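Local structure of HTH-type transcriptional regulator cbl (Escherichia coli K12, 2FYI) at residues V205-L209 with I221-M226. The protein is a LysR-family DNA-binding transcription regulator that may act as an accessory regulator of the cys regulon, represented here by its cofactor-binding domain. Sequence-based numbering, arbitrary orientation.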
loop_
_atom_site.group_PDB
_atom_site.type_symbol
_atom_site.label_atom_id
_atom_site.label_comp_id
_atom_site.label_asym_id
_atom_site.label_seq_id
_atom_site.Cartn_x
_atom_site.Cartn_y
_atom_site.Cartn_z
ATOM N N VAL A 205 -17.040 -12.720 -16.473
ATOM C CA VAL A 205 -16.380 -13.080 -15.216
ATOM C C VAL A 205 -15.800 -14.449 -15.453
ATOM O O VAL A 205 -14.642 -14.699 -15.142
ATOM C CB VAL A 205 -17.373 -13.191 -14.034
ATOM C CG1 VAL A 205 -16.689 -13.743 -12.768
ATOM C CG2 VAL A 205 -18.067 -11.873 -13.790
ATOM N N TRP A 206 -16.607 -15.338 -16.037
ATOM C CA TRP A 206 -16.159 -16.715 -16.267
ATOM C C TRP A 206 -14.923 -16.711 -17.155
ATOM O O TRP A 206 -13.961 -17.437 -16.904
ATOM C CB TRP A 206 -17.258 -17.586 -16.869
ATOM C CG TRP A 206 -18.480 -17.696 -16.037
ATOM C CD1 TRP A 206 -19.762 -17.286 -16.374
ATOM C CD2 TRP A 206 -18.575 -18.255 -14.731
ATOM N NE1 TRP A 206 -20.642 -17.573 -15.350
ATOM C CE2 TRP A 206 -19.938 -18.164 -14.328
ATOM C CE3 TRP A 206 -17.651 -18.826 -13.856
ATOM C CZ2 TRP A 206 -20.381 -18.624 -13.076
ATOM C CZ3 TRP A 206 -18.092 -19.281 -12.619
ATOM C CH2 TRP A 206 -19.441 -19.178 -12.242
ATOM N N ARG A 207 -14.939 -15.854 -18.172
ATOM C CA ARG A 207 -13.786 -15.752 -19.031
ATOM C C ARG A 207 -12.529 -15.231 -18.342
ATOM O O ARG A 207 -11.445 -15.736 -18.582
ATOM C CB ARG A 207 -14.069 -14.918 -20.257
ATOM C CG ARG A 207 -12.930 -15.103 -21.234
ATOM C CD ARG A 207 -12.998 -16.503 -21.857
ATOM N NE ARG A 207 -13.890 -16.447 -23.016
ATOM C CZ ARG A 207 -13.472 -16.188 -24.261
ATOM N NH1 ARG A 207 -12.164 -16.007 -24.501
ATOM N NH2 ARG A 207 -14.349 -16.129 -25.273
ATOM N N PHE A 208 -12.666 -14.220 -17.496
ATOM C CA PHE A 208 -11.509 -13.661 -16.827
ATOM C C PHE A 208 -10.708 -14.731 -16.121
ATOM O O PHE A 208 -9.483 -14.736 -16.168
ATOM C CB PHE A 208 -11.929 -12.623 -15.802
ATOM C CG PHE A 208 -10.768 -11.907 -15.174
ATOM C CD1 PHE A 208 -10.315 -10.713 -15.691
ATOM C CD2 PHE A 208 -10.108 -12.447 -14.073
ATOM C CE1 PHE A 208 -9.221 -10.063 -15.116
ATOM C CE2 PHE A 208 -9.015 -11.791 -13.492
ATOM C CZ PHE A 208 -8.578 -10.606 -14.020
ATOM N N LEU A 209 -11.405 -15.638 -15.450
ATOM C CA LEU A 209 -10.717 -16.665 -14.685
ATOM C C LEU A 209 -9.928 -17.521 -15.632
ATOM O O LEU A 209 -8.772 -17.844 -15.370
ATOM C CB LEU A 209 -11.681 -17.533 -13.861
ATOM C CG LEU A 209 -12.360 -16.875 -12.657
ATOM C CD1 LEU A 209 -12.394 -17.812 -11.504
ATOM C CD2 LEU A 209 -11.588 -15.664 -12.251
ATOM N N ILE A 221 -14.869 -24.522 -13.863
ATOM C CA ILE A 221 -15.064 -23.432 -12.919
ATOM C C ILE A 221 -16.546 -23.336 -12.512
ATOM O O ILE A 221 -16.868 -23.398 -11.326
ATOM C CB ILE A 221 -14.538 -22.084 -13.477
ATOM C CG1 ILE A 221 -13.012 -22.129 -13.640
ATOM C CG2 ILE A 221 -14.929 -20.926 -12.563
ATOM C CD1 ILE A 221 -12.512 -21.478 -14.925
ATOM N N LYS A 222 -17.439 -23.215 -13.491
ATOM C CA LYS A 222 -18.872 -23.143 -13.221
ATOM C C LYS A 222 -19.356 -24.321 -12.398
ATOM O O LYS A 222 -20.074 -24.155 -11.419
ATOM C CB LYS A 222 -19.656 -23.122 -14.523
ATOM C CG LYS A 222 -19.657 -21.809 -15.250
ATOM C CD LYS A 222 -20.382 -21.977 -16.577
ATOM C CE LYS A 222 -20.519 -20.654 -17.301
ATOM N NZ LYS A 222 -21.356 -20.806 -18.507
ATOM N N ARG A 223 -18.963 -25.519 -12.810
ATOM C CA ARG A 223 -19.445 -26.750 -12.205
ATOM C C ARG A 223 -19.152 -26.772 -10.731
ATOM O O ARG A 223 -19.951 -27.216 -9.925
ATOM C CB ARG A 223 -18.737 -27.921 -12.852
ATOM C CG ARG A 223 -19.463 -29.241 -12.760
ATOM C CD ARG A 223 -18.649 -30.313 -13.517
ATOM N NE ARG A 223 -18.315 -29.884 -14.885
ATOM C CZ ARG A 223 -19.070 -30.107 -15.970
ATOM N NH1 ARG A 223 -20.220 -30.778 -15.882
ATOM N NH2 ARG A 223 -18.667 -29.664 -17.160
ATOM N N GLN A 224 -17.984 -26.263 -10.398
ATOM C CA GLN A 224 -17.443 -26.342 -9.058
ATOM C C GLN A 224 -17.884 -25.206 -8.144
ATOM O O GLN A 224 -17.980 -25.378 -6.942
ATOM C CB GLN A 224 -15.941 -26.364 -9.174
ATOM C CG GLN A 224 -15.265 -27.056 -8.060
ATOM C CD GLN A 224 -13.821 -26.674 -8.044
ATOM O OE1 GLN A 224 -13.058 -27.073 -8.928
ATOM N NE2 GLN A 224 -13.431 -25.851 -7.067
ATOM N N VAL A 225 -18.144 -24.045 -8.724
ATOM C CA VAL A 225 -18.794 -22.951 -8.016
ATOM C C VAL A 225 -20.240 -23.300 -7.682
ATOM O O VAL A 225 -20.816 -22.792 -6.728
ATOM C CB VAL A 225 -18.838 -21.698 -8.895
ATOM C CG1 VAL A 225 -19.664 -20.620 -8.243
ATOM C CG2 VAL A 225 -17.454 -21.215 -9.187
ATOM N N MET A 226 -20.836 -24.169 -8.479
ATOM C CA MET A 226 -22.265 -24.313 -8.423
ATOM C C MET A 226 -22.688 -25.535 -7.637
ATOM O O MET A 226 -23.765 -25.547 -7.040
ATOM C CB MET A 226 -22.824 -24.382 -9.834
ATOM C CG MET A 226 -24.125 -23.667 -9.978
ATOM S SD MET A 226 -23.909 -21.896 -9.790
ATOM C CE MET A 226 -22.994 -21.525 -11.281
#
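The ammonium group of Lys222 makes a cation-pi contact with Trp206. Lys222 NZ sits 4.7 Å from the centroid of the Trp206 five-membered ring, 25° off the ring normal. The methylene Lys222 CE lies closer, in a CH-pi contact 3.6 Å from the same Trp206 centroid. Lys222 CG lies over the centre of the Trp206 indole, 3.6 Å above its plane. The lysine chain is extended beyond CG, and this carries it across the indole face, from the middle of the ring system to the pyrrole ring. The edge of the benzo ring points into helix 218-226. There Trp206 CZ3 meets Ile221 CG2 at 3.6 Å and Val225 CG2 at 4.0 Å, both near the ring plane. Met226 CE approaches Trp206 CZ2 obliquely at 4.3 Å. The two segments hold no hydrogen bond between them, and their axes come no closer than 11.6 Å, at an angle of 112°, so the large indole spans the gap. Helices 203-212 and 218-226 are the last two of this cofactor-binding domain, which has the periplasmic-binding-protein fold. Leu195 of strand 189-196 touches Trp206, Leu209 and Val225, and Phe82 of strand 79-94 touches Leu209 and Ile221. Ile221 CG1 lies beside the backbone N (chi1 -66°). This puts CG2 anti to that N, where it meets both Trp206 and Leu209. Ile221 CG2 lies 4.2 Å from Leu209 CD1.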